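Local coordinates for histidine utilization repressor (PDB 2PKH), which probably represses the histidine utilization (hut) operon by binding its hutP region until an inducer appears, and is represented here by its C-terminal UTRA domain, at residues B[12-17]-B[39-44]; B[52-57]-B[131-136]; B[84-89]-B[119-124]. One frame throughout, in Å; residues are numbered along the deposited sequence.

Contact 1 of 3, residues B[12-17]-B[39-44]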
ATOM      1  N   LYS B  12      -4.631 -13.753  24.984  1.00 26.01           N
ATOM      2  CA  LYS B  12      -5.506 -14.520  25.850  1.00 26.82           C
ATOM      3  C   LYS B  12      -6.675 -14.851  24.953  1.00 24.87           C
ATOM      4  O   LYS B  12      -7.309 -13.955  24.389  1.00 22.90           O
ATOM      5  CB  LYS B  12      -5.966 -13.616  26.983  1.00 28.68           C
ATOM      6  CG  LYS B  12      -6.319 -14.327  28.293  1.00 34.51           C
ATOM      7  CD  LYS B  12      -6.315 -13.337  29.496  1.00 34.15           C
ATOM      8  CE  LYS B  12      -4.908 -13.099  30.072  1.00 43.00           C
ATOM      9  NZ  LYS B  12      -4.258 -14.383  30.523  1.00 46.80           N
ATOM     10  N   VAL B  13      -6.913 -16.147  24.769  1.00 24.14           N
ATOM     11  CA  VAL B  13      -8.100 -16.639  24.035  1.00 22.69           C
ATOM     12  C   VAL B  13      -9.290 -16.573  25.011  1.00 23.73           C
ATOM     13  O   VAL B  13      -9.245 -17.185  26.104  1.00 23.46           O
ATOM     14  CB  VAL B  13      -7.795 -18.073  23.531  1.00 24.09           C
ATOM     15  CG1 VAL B  13      -8.907 -18.652  22.686  1.00 22.72           C
ATOM     16  CG2 VAL B  13      -6.495 -18.011  22.750  1.00 20.58           C
HETATM   17  N   MSE B  14     -10.322 -15.825  24.660  1.00 20.65           N
HETATM   18  CA  MSE B  14     -11.553 -15.736  25.486  1.00 21.16           C
HETATM   19  C   MSE B  14     -12.644 -16.676  24.922  1.00 20.17           C
HETATM   20  O   MSE B  14     -13.415 -17.190  25.682  1.00 18.27           O
HETATM   21  CB  MSE B  14     -12.170 -14.320  25.538  1.00 21.00           C
HETATM   22  CG  MSE B  14     -11.163 -13.097  25.825  1.00 24.56           C
HETATM   23 SE   MSE B  14     -10.304 -13.458  27.562  0.90 43.65          SE
HETATM   24  CE  MSE B  14     -11.817 -13.000  28.680  1.00 43.04           C
ATOM     25  N   VAL B  15     -12.723 -16.796  23.586  1.00 19.21           N
ATOM     26  CA  VAL B  15     -13.733 -17.581  22.872  1.00 20.21           C
ATOM     27  C   VAL B  15     -13.059 -18.434  21.812  1.00 18.22           C
ATOM     28  O   VAL B  15     -12.151 -18.011  21.079  1.00 16.62           O
ATOM     29  CB  VAL B  15     -14.833 -16.649  22.251  1.00 21.51           C
ATOM     30  CG1 VAL B  15     -15.846 -17.411  21.449  1.00 24.27           C
ATOM     31  CG2 VAL B  15     -15.519 -15.914  23.363  1.00 25.07           C
ATOM     32  N   LEU B  16     -13.404 -19.699  21.804  1.00 21.43           N
ATOM     33  CA  LEU B  16     -13.049 -20.618  20.691  1.00 20.08           C
ATOM     34  C   LEU B  16     -14.131 -21.725  20.592  1.00 20.05           C
ATOM     35  O   LEU B  16     -14.086 -22.702  21.336  1.00 17.20           O
ATOM     36  CB  LEU B  16     -11.661 -21.252  20.911  1.00 20.34           C
ATOM     37  CG  LEU B  16     -11.094 -22.073  19.715  1.00 23.00           C
ATOM     38  CD1 LEU B  16     -10.794 -21.289  18.478  1.00 20.46           C
ATOM     39  CD2 LEU B  16      -9.838 -22.770  20.193  1.00 23.95           C
ATOM     40  N   LYS B  17     -15.030 -21.568  19.608  1.00 19.38           N
ATOM     41  CA  LYS B  17     -16.314 -22.364  19.554  1.00 20.14           C
ATOM     42  C   LYS B  17     -16.938 -22.391  18.189  1.00 19.41           C
ATOM     43  O   LYS B  17     -16.731 -21.486  17.357  1.00 19.00           O
ATOM     44  CB  LYS B  17     -17.331 -21.821  20.542  1.00 17.70           C
ATOM     45  CG  LYS B  17     -18.010 -20.512  20.221  1.00 19.89           C
ATOM     46  CD  LYS B  17     -18.556 -19.936  21.527  1.00 21.11           C
ATOM     47  CE  LYS B  17     -19.242 -18.526  21.420  1.00 22.70           C
ATOM     48  NZ  LYS B  17     -20.586 -18.809  20.830  1.00 20.57           N
ATOM     49  N   HIS B  39     -15.512 -19.571  15.647  1.00 18.73           N
ATOM     50  CA  HIS B  39     -15.503 -18.208  16.173  1.00 17.66           C
ATOM     51  C   HIS B  39     -14.411 -18.163  17.268  1.00 19.20           C
ATOM     52  O   HIS B  39     -14.473 -18.929  18.215  1.00 17.46           O
ATOM     53  CB  HIS B  39     -16.883 -17.899  16.804  1.00 18.85           C
ATOM     54  CG  HIS B  39     -16.965 -16.545  17.431  1.00 16.14           C
ATOM     55  ND1 HIS B  39     -17.936 -16.191  18.341  1.00 14.05           N
ATOM     56  CD2 HIS B  39     -16.110 -15.506  17.380  1.00 12.68           C
ATOM     57  CE1 HIS B  39     -17.697 -14.978  18.787  1.00 20.06           C
ATOM     58  NE2 HIS B  39     -16.619 -14.521  18.186  1.00 18.01           N
ATOM     59  N   SER B  40     -13.430 -17.274  17.124  1.00 18.45           N
ATOM     60  CA  SER B  40     -12.485 -17.052  18.127  1.00 17.92           C
ATOM     61  C   SER B  40     -12.539 -15.554  18.561  1.00 18.99           C
ATOM     62  O   SER B  40     -12.728 -14.669  17.733  1.00 20.41           O
ATOM     63  CB  SER B  40     -11.034 -17.459  17.669  1.00 19.68           C
ATOM     64  OG  SER B  40     -10.598 -16.705  16.502  1.00 17.87           O
ATOM     65  N   LEU B  41     -12.357 -15.305  19.848  1.00 17.61           N
ATOM     66  CA  LEU B  41     -12.167 -13.910  20.350  1.00 18.49           C
ATOM     67  C   LEU B  41     -10.910 -13.948  21.198  1.00 17.38           C
ATOM     68  O   LEU B  41     -10.828 -14.679  22.204  1.00 19.55           O
ATOM     69  CB  LEU B  41     -13.389 -13.415  21.176  1.00 19.87           C
ATOM     70  CG  LEU B  41     -13.318 -11.866  21.334  1.00 18.53           C
ATOM     71  CD1 LEU B  41     -14.778 -11.353  21.536  1.00 26.43           C
ATOM     72  CD2 LEU B  41     -12.431 -11.594  22.430  1.00 19.41           C
ATOM     73  N   ILE B  42      -9.886 -13.186  20.764  1.00 17.72           N
ATOM     74  CA  ILE B  42      -8.595 -13.182  21.426  1.00 19.65           C
ATOM     75  C   ILE B  42      -8.194 -11.747  21.783  1.00 18.81           C
ATOM     76  O   ILE B  42      -8.477 -10.858  21.008  1.00 19.33           O
ATOM     77  CB  ILE B  42      -7.485 -13.740  20.495  1.00 18.98           C
ATOM     78  CG1 ILE B  42      -7.840 -15.198  20.063  1.00 22.19           C
ATOM     79  CG2 ILE B  42      -6.118 -13.742  21.253  1.00 22.46           C
ATOM     80  CD1 ILE B  42      -6.777 -15.846  19.127  1.00 21.35           C
ATOM     81  N   VAL B  43      -7.570 -11.529  22.935  1.00 18.13           N
ATOM     82  CA  VAL B  43      -7.073 -10.167  23.277  1.00 19.32           C
ATOM     83  C   VAL B  43      -5.591 -10.310  23.114  1.00 19.02           C
ATOM     84  O   VAL B  43      -4.960 -11.194  23.710  1.00 20.57           O
ATOM     85  CB  VAL B  43      -7.380  -9.751  24.690  1.00 16.87           C
ATOM     86  CG1 VAL B  43      -6.866  -8.287  25.061  1.00 15.84           C
ATOM     87  CG2 VAL B  43      -8.966  -9.800  24.947  1.00 22.99           C
ATOM     88  N   HIS B  44      -5.051  -9.420  22.311  1.00 20.44           N
ATOM     89  CA  HIS B  44      -3.619  -9.365  22.016  1.00 19.39           C
ATOM     90  C   HIS B  44      -2.997  -8.255  22.864  1.00 19.70           C
ATOM     91  O   HIS B  44      -3.547  -7.142  22.934  1.00 19.95           O
ATOM     92  CB  HIS B  44      -3.434  -9.040  20.525  1.00 18.63           C
ATOM     93  CG  HIS B  44      -3.795 -10.180  19.606  1.00 19.95           C
ATOM     94  ND1 HIS B  44      -5.042 -10.297  19.033  1.00 23.48           N
ATOM     95  CD2 HIS B  44      -3.090 -11.250  19.180  1.00 18.73           C
ATOM     96  CE1 HIS B  44      -5.082 -11.370  18.266  1.00 15.78           C
ATOM     97  NE2 HIS B  44      -3.921 -11.979  18.362  1.00 25.15           N
TER

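Contact 2 of 3, residues B[52-57]-B[131-136]. With EDO (1,2-ethanediol), chain N.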
ATOM      1  N   GLN B  52      -5.301  -5.024  21.151  1.00 19.73           N
ATOM      2  CA  GLN B  52      -6.340  -5.386  20.120  1.00 19.94           C
ATOM      3  C   GLN B  52      -7.264  -6.410  20.650  1.00 18.05           C
ATOM      4  O   GLN B  52      -6.798  -7.303  21.308  1.00 16.87           O
ATOM      5  CB  GLN B  52      -5.662  -6.068  18.943  1.00 18.53           C
ATOM      6  CG  GLN B  52      -6.531  -6.082  17.702  1.00 22.58           C
ATOM      7  CD  GLN B  52      -5.993  -7.001  16.627  1.00 25.28           C
ATOM      8  OE1 GLN B  52      -5.818  -8.155  16.852  1.00 27.88           O
ATOM      9  NE2 GLN B  52      -5.684  -6.456  15.488  1.00 25.74           N
ATOM     10  N   ILE B  53      -8.567  -6.285  20.371  1.00 19.62           N
ATOM     11  CA  ILE B  53      -9.461  -7.424  20.495  1.00 20.63           C
ATOM     12  C   ILE B  53      -9.716  -7.948  19.071  1.00 20.19           C
ATOM     13  O   ILE B  53     -10.157  -7.207  18.223  1.00 19.35           O
ATOM     14  CB  ILE B  53     -10.834  -7.078  21.199  1.00 22.99           C
ATOM     15  CG1 ILE B  53     -10.582  -6.375  22.543  1.00 19.56           C
ATOM     16  CG2 ILE B  53     -11.611  -8.368  21.564  1.00 26.55           C
ATOM     17  CD1 ILE B  53     -11.944  -6.041  23.290  1.00 21.21           C
ATOM     18  N   GLU B  54      -9.442  -9.218  18.806  1.00 17.65           N
ATOM     19  CA  GLU B  54      -9.643  -9.697  17.411  1.00 21.58           C
ATOM     20  C   GLU B  54     -10.836 -10.662  17.523  1.00 21.39           C
ATOM     21  O   GLU B  54     -10.685 -11.695  18.172  1.00 20.78           O
ATOM     22  CB  GLU B  54      -8.429 -10.535  16.995  1.00 20.13           C
ATOM     23  CG  GLU B  54      -8.589 -11.378  15.712  1.00 22.66           C
ATOM     24  CD  GLU B  54      -7.464 -12.460  15.528  1.00 26.84           C
ATOM     25  OE1 GLU B  54      -7.121 -12.850  14.369  1.00 31.80           O
ATOM     26  OE2 GLU B  54      -6.918 -12.898  16.546  1.00 32.14           O
ATOM     27  N   ASP B  55     -11.989 -10.310  16.945  1.00 22.48           N
ATOM     28  CA  ASP B  55     -13.203 -11.143  16.983  1.00 21.88           C
ATOM     29  C   ASP B  55     -13.334 -11.686  15.586  1.00 20.73           C
ATOM     30  O   ASP B  55     -13.563 -10.896  14.669  1.00 20.51           O
ATOM     31  CB  ASP B  55     -14.414 -10.250  17.239  1.00 23.12           C
ATOM     32  CG  ASP B  55     -15.595 -11.051  17.818  1.00 26.10           C
ATOM     33  OD1 ASP B  55     -15.378 -12.273  18.110  1.00 26.36           O
ATOM     34  OD2 ASP B  55     -16.719 -10.477  17.921  1.00 25.45           O
ATOM     35  N   ARG B  56     -13.078 -12.986  15.411  1.00 18.33           N
ATOM     36  CA  ARG B  56     -12.827 -13.580  14.095  1.00 18.88           C
ATOM     37  C   ARG B  56     -13.754 -14.725  13.835  1.00 17.87           C
ATOM     38  O   ARG B  56     -13.930 -15.578  14.706  1.00 19.18           O
ATOM     39  CB  ARG B  56     -11.351 -14.112  14.003  1.00 17.87           C
ATOM     40  CG  ARG B  56     -11.036 -14.835  12.652  1.00 17.95           C
ATOM     41  CD  ARG B  56      -9.527 -15.043  12.404  1.00 22.86           C
ATOM     42  NE  ARG B  56      -8.718 -13.804  12.369  1.00 22.54           N
ATOM     43  CZ  ARG B  56      -8.560 -13.009  11.314  1.00 27.23           C
ATOM     44  NH1 ARG B  56      -9.203 -13.248  10.168  1.00 21.26           N
ATOM     45  NH2 ARG B  56      -7.801 -11.916  11.440  1.00 26.56           N
ATOM     46  N   PHE B  57     -14.297 -14.778  12.646  1.00 18.46           N
ATOM     47  CA  PHE B  57     -15.154 -15.900  12.250  1.00 19.24           C
ATOM     48  C   PHE B  57     -14.598 -16.581  11.000  1.00 20.36           C
ATOM     49  O   PHE B  57     -14.054 -15.883  10.117  1.00 19.84           O
ATOM     50  CB  PHE B  57     -16.568 -15.355  11.976  1.00 18.66           C
ATOM     51  CG  PHE B  57     -17.146 -14.590  13.152  1.00 19.83           C
ATOM     52  CD1 PHE B  57     -18.072 -15.182  14.018  1.00 19.15           C
ATOM     53  CD2 PHE B  57     -16.704 -13.259  13.415  1.00 21.80           C
ATOM     54  CE1 PHE B  57     -18.551 -14.457  15.125  1.00 19.29           C
ATOM     55  CE2 PHE B  57     -17.178 -12.555  14.507  1.00 19.90           C
ATOM     56  CZ  PHE B  57     -18.070 -13.190  15.394  1.00 20.33           C
ATOM     57  N   ALA B 131     -13.222 -10.607  10.278  1.00 20.42           N
ATOM     58  CA  ALA B 131     -12.768 -10.266  11.645  1.00 19.33           C
ATOM     59  C   ALA B 131     -13.167  -8.838  11.979  1.00 20.59           C
ATOM     60  O   ALA B 131     -13.181  -7.975  11.105  1.00 21.27           O
ATOM     61  CB  ALA B 131     -11.226 -10.438  11.804  1.00 20.05           C
ATOM     62  N   ARG B 132     -13.359  -8.571  13.243  1.00 21.06           N
ATOM     63  CA  ARG B 132     -13.696  -7.227  13.697  1.00 23.11           C
ATOM     64  C   ARG B 132     -12.610  -6.935  14.670  1.00 23.53           C
ATOM     65  O   ARG B 132     -12.449  -7.648  15.667  1.00 21.45           O
ATOM     66  CB  ARG B 132     -15.054  -7.266  14.428  1.00 23.90           C
ATOM     67  CG  ARG B 132     -15.560  -5.919  14.910  1.00 23.05           C
ATOM     68  CD  ARG B 132     -16.855  -6.089  15.686  1.00 24.92           C
ATOM     69  NE  ARG B 132     -17.435  -4.758  15.888  1.00 27.72           N
ATOM     70  CZ  ARG B 132     -17.225  -4.041  16.971  1.00 29.42           C
ATOM     71  NH1 ARG B 132     -16.496  -4.557  17.951  1.00 35.01           N
ATOM     72  NH2 ARG B 132     -17.751  -2.826  17.097  1.00 27.51           N
ATOM     73  N   LEU B 133     -11.773  -5.945  14.371  1.00 21.68           N
ATOM     74  CA  LEU B 133     -10.568  -5.758  15.229  1.00 22.36           C
ATOM     75  C   LEU B 133     -10.684  -4.385  15.862  1.00 23.10           C
ATOM     76  O   LEU B 133     -10.871  -3.373  15.152  1.00 23.43           O
ATOM     77  CB  LEU B 133      -9.300  -5.820  14.359  1.00 22.70           C
ATOM     78  CG  LEU B 133      -9.183  -6.979  13.341  1.00 23.24           C
ATOM     79  CD1 LEU B 133      -8.156  -6.503  12.340  1.00 22.75           C
ATOM     80  CD2 LEU B 133      -8.628  -8.086  14.162  1.00 18.06           C
ATOM     81  N   ILE B 134     -10.627  -4.302  17.165  1.00 23.15           N
ATOM     82  CA  ILE B 134     -10.789  -2.983  17.790  1.00 23.57           C
ATOM     83  C   ILE B 134      -9.522  -2.687  18.560  1.00 22.36           C
ATOM     84  O   ILE B 134      -9.025  -3.560  19.282  1.00 21.24           O
ATOM     85  CB  ILE B 134     -12.170  -2.855  18.558  1.00 25.31           C
ATOM     86  CG1 ILE B 134     -12.237  -1.586  19.427  1.00 23.40           C
ATOM     87  CG2 ILE B 134     -12.444  -4.087  19.426  1.00 28.23           C
ATOM     88  CD1 ILE B 134     -13.826  -1.251  19.768  1.00 25.95           C
ATOM     89  N   HIS B 135      -8.980  -1.493  18.344  1.00 20.03           N
ATOM     90  CA  HIS B 135      -7.704  -1.137  18.928  1.00 21.26           C
ATOM     91  C   HIS B 135      -7.901   0.117  19.751  1.00 20.25           C
ATOM     92  O   HIS B 135      -8.583   1.002  19.267  1.00 22.08           O
ATOM     93  CB  HIS B 135      -6.685  -0.800  17.848  1.00 20.44           C
ATOM     94  CG  HIS B 135      -6.628  -1.777  16.731  1.00 22.42           C
ATOM     95  ND1 HIS B 135      -5.677  -2.782  16.654  1.00 24.83           N
ATOM     96  CD2 HIS B 135      -7.439  -1.940  15.667  1.00 18.06           C
ATOM     97  CE1 HIS B 135      -5.844  -3.455  15.533  1.00 20.49           C
ATOM     98  NE2 HIS B 135      -6.919  -2.982  14.925  1.00 23.51           N
ATOM     99  N   PRO B 136      -7.274   0.210  20.958  1.00 20.52           N
ATOM    100  CA  PRO B 136      -7.231   1.583  21.528  1.00 19.14           C
ATOM    101  C   PRO B 136      -6.475   2.585  20.627  1.00 17.23           C
ATOM    102  O   PRO B 136      -5.391   2.315  20.145  1.00 16.12           O
ATOM    103  CB  PRO B 136      -6.527   1.382  22.877  1.00 19.88           C
ATOM    104  CG  PRO B 136      -6.589  -0.160  23.160  1.00 21.41           C
ATOM    105  CD  PRO B 136      -6.518  -0.759  21.798  1.00 19.43           C
TER
HETATM  106  C1  EDO N1010      -2.581 -10.287  14.204  1.00 45.54           C
HETATM  107  O1  EDO N1010      -1.485 -10.474  15.087  1.00 46.25           O
HETATM  108  C2  EDO N1010      -3.794  -9.924  15.072  1.00 46.04           C
HETATM  109  O2  EDO N1010      -4.968  -9.844  14.234  1.00 44.65           O

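Contact 3 of 3, residues B[84-89]-B[119-124]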
ATOM      1  N   ALA B  84      -4.868 -22.352   3.656  1.00 30.60           N
ATOM      2  CA  ALA B  84      -5.394 -22.036   2.332  1.00 29.34           C
ATOM      3  C   ALA B  84      -4.687 -20.807   1.802  1.00 28.60           C
ATOM      4  O   ALA B  84      -4.271 -19.953   2.578  1.00 28.04           O
ATOM      5  CB  ALA B  84      -6.861 -21.779   2.428  1.00 29.04           C
ATOM      6  N   PRO B  85      -4.524 -20.710   0.476  1.00 28.46           N
ATOM      7  CA  PRO B  85      -3.904 -19.471  -0.050  1.00 27.84           C
ATOM      8  C   PRO B  85      -4.823 -18.259   0.025  1.00 26.50           C
ATOM      9  O   PRO B  85      -5.903 -18.272  -0.534  1.00 26.80           O
ATOM     10  CB  PRO B  85      -3.585 -19.805  -1.518  1.00 27.51           C
ATOM     11  CG  PRO B  85      -4.398 -20.978  -1.839  1.00 28.77           C
ATOM     12  CD  PRO B  85      -4.845 -21.678  -0.590  1.00 28.36           C
ATOM     13  N   LEU B  86      -4.402 -17.229   0.742  1.00 26.34           N
ATOM     14  CA  LEU B  86      -5.271 -16.074   0.994  1.00 23.94           C
ATOM     15  C   LEU B  86      -4.948 -15.079  -0.081  1.00 22.52           C
ATOM     16  O   LEU B  86      -3.820 -14.667  -0.191  1.00 24.67           O
ATOM     17  CB  LEU B  86      -5.021 -15.527   2.410  1.00 24.29           C
ATOM     18  CG  LEU B  86      -5.351 -16.591   3.522  1.00 23.70           C
ATOM     19  CD1 LEU B  86      -5.091 -15.962   4.812  1.00 29.15           C
ATOM     20  CD2 LEU B  86      -6.814 -17.192   3.440  1.00 24.39           C
ATOM     21  N   THR B  87      -5.894 -14.724  -0.910  1.00 21.31           N
ATOM     22  CA  THR B  87      -5.569 -14.004  -2.182  1.00 22.54           C
ATOM     23  C   THR B  87      -6.039 -12.560  -2.236  1.00 23.27           C
ATOM     24  O   THR B  87      -5.613 -11.776  -3.092  1.00 23.14           O
ATOM     25  CB  THR B  87      -6.264 -14.718  -3.346  1.00 24.50           C
ATOM     26  OG1 THR B  87      -7.653 -14.869  -3.035  1.00 24.97           O
ATOM     27  CG2 THR B  87      -5.700 -16.106  -3.498  1.00 22.51           C
ATOM     28  N   GLU B  88      -6.925 -12.184  -1.314  1.00 22.72           N
ATOM     29  CA  GLU B  88      -7.621 -10.892  -1.417  1.00 22.52           C
ATOM     30  C   GLU B  88      -8.176 -10.514  -0.046  1.00 22.73           C
ATOM     31  O   GLU B  88      -8.626 -11.388   0.685  1.00 20.97           O
ATOM     32  CB  GLU B  88      -8.733 -10.994  -2.483  1.00 21.61           C
ATOM     33  CG  GLU B  88      -9.423  -9.685  -2.799  1.00 26.41           C
ATOM     34  CD  GLU B  88     -10.198  -9.700  -4.081  1.00 35.63           C
ATOM     35  OE1 GLU B  88     -10.321 -10.786  -4.712  1.00 38.31           O
ATOM     36  OE2 GLU B  88     -10.647  -8.608  -4.496  1.00 34.90           O
ATOM     37  N   GLY B  89      -8.157  -9.214   0.293  1.00 22.95           N
ATOM     38  CA  GLY B  89      -8.576  -8.757   1.647  1.00 23.05           C
ATOM     39  C   GLY B  89      -9.420  -7.524   1.417  1.00 24.79           C
ATOM     40  O   GLY B  89      -9.231  -6.823   0.374  1.00 21.35           O
ATOM     41  N   ARG B 119     -12.579  -6.632   8.589  1.00 23.80           N
ATOM     42  CA  ARG B 119     -11.857  -7.231   7.476  1.00 23.72           C
ATOM     43  C   ARG B 119     -12.544  -8.538   7.036  1.00 23.40           C
ATOM     44  O   ARG B 119     -13.056  -9.296   7.895  1.00 21.69           O
ATOM     45  CB  ARG B 119     -10.505  -7.621   7.996  1.00 23.87           C
ATOM     46  CG  ARG B 119      -9.553  -6.482   8.185  1.00 27.71           C
ATOM     47  CD  ARG B 119      -8.185  -7.103   8.061  1.00 38.38           C
ATOM     48  NE  ARG B 119      -7.274  -6.535   9.019  1.00 46.40           N
ATOM     49  CZ  ARG B 119      -6.544  -5.432   8.826  1.00 53.96           C
ATOM     50  NH1 ARG B 119      -5.711  -5.031   9.799  1.00 56.25           N
ATOM     51  NH2 ARG B 119      -6.639  -4.727   7.686  1.00 53.77           N
ATOM     52  N   ARG B 120     -12.459  -8.842   5.752  1.00 20.71           N
ATOM     53  CA  ARG B 120     -12.803 -10.171   5.211  1.00 21.79           C
ATOM     54  C   ARG B 120     -11.643 -10.595   4.357  1.00 21.31           C
ATOM     55  O   ARG B 120     -11.019  -9.739   3.709  1.00 23.58           O
ATOM     56  CB  ARG B 120     -14.006 -10.027   4.294  1.00 22.56           C
ATOM     57  CG  ARG B 120     -15.252 -10.491   4.886  1.00 30.45           C
ATOM     58  CD  ARG B 120     -16.525  -9.721   4.425  1.00 30.28           C
ATOM     59  NE  ARG B 120     -16.567  -8.961   3.144  1.00 30.66           N
ATOM     60  CZ  ARG B 120     -17.324  -9.302   2.096  1.00 32.60           C
ATOM     61  NH1 ARG B 120     -18.059 -10.428   2.111  1.00 26.16           N
ATOM     62  NH2 ARG B 120     -17.342  -8.540   1.011  1.00 33.43           N
ATOM     63  N   THR B 121     -11.375 -11.892   4.281  1.00 18.94           N
ATOM     64  CA  THR B 121     -10.237 -12.376   3.483  1.00 19.54           C
ATOM     65  C   THR B 121     -10.779 -13.541   2.652  1.00 19.86           C
ATOM     66  O   THR B 121     -11.478 -14.451   3.210  1.00 17.71           O
ATOM     67  CB  THR B 121      -9.105 -12.858   4.394  1.00 19.58           C
ATOM     68  OG1 THR B 121      -8.684 -11.717   5.191  1.00 25.05           O
ATOM     69  CG2 THR B 121      -7.895 -13.503   3.637  1.00 17.88           C
ATOM     70  N   TRP B 122     -10.385 -13.553   1.387  1.00 19.07           N
ATOM     71  CA  TRP B 122     -10.823 -14.577   0.438  1.00 21.56           C
ATOM     72  C   TRP B 122      -9.669 -15.495   0.100  1.00 22.30           C
ATOM     73  O   TRP B 122      -8.504 -15.086   0.149  1.00 18.41           O
ATOM     74  CB  TRP B 122     -11.274 -13.965  -0.887  1.00 22.30           C
ATOM     75  CG  TRP B 122     -12.581 -13.316  -0.811  1.00 23.98           C
ATOM     76  CD1 TRP B 122     -13.798 -13.855  -1.181  1.00 25.31           C
ATOM     77  CD2 TRP B 122     -12.844 -11.980  -0.380  1.00 25.39           C
ATOM     78  NE1 TRP B 122     -14.793 -12.928  -0.980  1.00 25.54           N
ATOM     79  CE2 TRP B 122     -14.237 -11.783  -0.455  1.00 26.29           C
ATOM     80  CE3 TRP B 122     -12.044 -10.956   0.123  1.00 25.48           C
ATOM     81  CZ2 TRP B 122     -14.840 -10.590  -0.086  1.00 29.31           C
ATOM     82  CZ3 TRP B 122     -12.657  -9.745   0.508  1.00 25.52           C
ATOM     83  CH2 TRP B 122     -14.034  -9.571   0.400  1.00 28.63           C
ATOM     84  N   SER B 123     -10.012 -16.742  -0.247  1.00 24.41           N
ATOM     85  CA  SER B 123      -9.075 -17.646  -0.907  1.00 25.67           C
ATOM     86  C   SER B 123      -9.691 -17.912  -2.241  1.00 27.59           C
ATOM     87  O   SER B 123     -10.609 -18.737  -2.313  1.00 27.85           O
ATOM     88  CB  SER B 123      -8.914 -18.988  -0.153  1.00 27.13           C
ATOM     89  OG  SER B 123      -8.021 -19.863  -0.869  1.00 25.23           O
ATOM     90  N   GLY B 124      -9.196 -17.233  -3.300  1.00 27.12           N
ATOM     91  CA  GLY B 124      -9.861 -17.253  -4.614  1.00 27.58           C
ATOM     92  C   GLY B 124     -11.170 -16.476  -4.541  1.00 28.55           C
ATOM     93  O   GLY B 124     -11.198 -15.291  -4.145  1.00 28.85           O
TER
HETATM   94  O   HOH W   1      -9.246 -13.519  -4.356  1.00 26.99           O

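Contact 1 of 3, residues B[12-17]-B[39-44]
Val15 packs against both Leu41 and His39 where strand 9-20, an outermost strand of this chain's antiparallel UTRA sheet, meets strand 36-46 with a classic beta bulge. Met14 and Val15 share Leu41 as partner: Met14 N approaches Leu41 O nearly head-on at 2.8 Å, while Val15 N reaches the same oxygen on a lone pair at 3.2 Å. One carbonyl thus serves two donors, and the register slips by one residue. Along Val15, CB lies 3.7 Å from Leu41 CB, CG2 leans on that same Leu41 CB, and CG1, anti to the backbone N (chi1 177°), is carried over one face of the His39 ring, 4.1 Å from its centroid. The ring is held at both nitrogens, by Glu19 at ND1 and Asp55 at NE2, and stacks on Phe57. Lys17 runs alongside His39, its NZ salt-bridged to Glu19. The side chain of Met14, a selenomethionine, packs with CG on Leu41 CD2 and touches Leu105 of helix 100-106. On the face opposite Val15 and Leu41, Ile42 lies beside Val13, and Ser40 OG is hydrogen-bonded to Tyr66 OH. There Leu16 CD1 rests 3.9 Å from Ser40 CB.

Contact 2 of 3, residues B[52-57]-B[131-136]
Ile53 and Ile134 exchange two backbone hydrogen bonds, and Asp55 and Arg132 two more, joining the central strands 49-59 and 126-136 of the antiparallel UTRA sheet. The shortest links Arg132 N to Asp55 O at 2.7 Å. Between these pairs, Glu54 and Leu133 form a non-hydrogen-bonded pair whose side chains run side by side, with Leu133 CD2 3.6 Å from Glu54 CG. Glu54 OE1 takes the NE of Arg56 at 2.7 Å, a salt bridge lying in the guanidinium plane but reaching the oxygen from above the carboxylate plane; a weak bond from Arg56 NH2 adds to it. Arg56 NH1 is hydrogen-bonded to Thr129 OG1, and Ala131 CB sits over one guanidinium face, 3.7 Å from Arg56 CZ, so the group is held both at its edge and against a face. Gln52 lies beside His135, its amide plane turned 60° from the imidazole. Its OE1 accepts a weak bond of 3.2 Å from O2 of an ethanediol, probably from the crystallisation liquor. On the opposite face, Asp55 OD1 is hydrogen-bonded to His39 NE2, and Arg132 NH1 forms a salt bridge with Glu102. Ile53 and Ile134 project on that same face toward helix 100-106, with Leu105 and Leu106 against Ile53, while strands 36-46 and 113-123 flank the pair in the sheet.

Contact 3 of 3, residues B[84-89]-B[119-124]
Thr87 and Trp122 join through the backbone, Thr87 N giving a 2.8 Å hydrogen bond to Trp122 O where the turn after helix 76-83 leads into strand 88-97. Trp122 N in turn bonds to Glu88 O at 2.9 Å, almost straight at 173°, starting the antiparallel pairing of this strand with strand 113-123. Two hydroxyls extend the join beyond the strand pairing. With chi1 at 178°, Ser123 swings OG away from its own N and onto Pro85 O, to which it donates at 2.7 Å. Thr87 OG1 accepts from Gly124 N at 2.8 Å and donates to a water, which gives its own hydrogens to Glu88 OE1 and Gly124 O. Gly124 has a positive phi of 70°, which glycine adopts readily. Thr121 CG2 meets Leu86 CB at 3.7 Å, the two side chains crossing at about a right angle. The indole of Trp122 presents its edge to Glu88 O, with CE3 3.5 Å away, while its CZ2 lies against one face of the Arg120 guanidinium, which is fixed by a salt bridge to Glu90 and a bond to Ala28 O. Farther out, Glu88 and Gly89 pair antiparallel with a strand of a second subunit, so the sheet continues across the interface, and Arg145 of that subunit packs on Trp122. Glu88 OE1 holds the water and a salt bridge to Arg145 of a third subunit, and OE2 a long, weak ion pair to Arg145 of the second; these would favour the ionised carboxylate and link the start of strand 88-97 to two neighbouring subunits.

Overall arrangement
All three contacts reach one antiparallel sheet of the UTRA domain, six strands within this chain. Contacts 1 and 2, with centres about 10 Å apart, share the border between strands 36-46 and 49-59, where a probable backbone hydrogen bond of 2.9 Å joins Ser40 O and Arg56 N. Contact 2 joins contact 3 through strands 126-136 and 113-123, Ala131 N being 2.7 Å from Arg119 O; their centres are about 17 Å apart. Contacts 1 and 3 fall on opposite sides of the chain's centre, with nearest atoms about 11 Å apart. Ethanediol molecules lie near Lys17 and Gln52, while contact 3 faces neighbouring subunits.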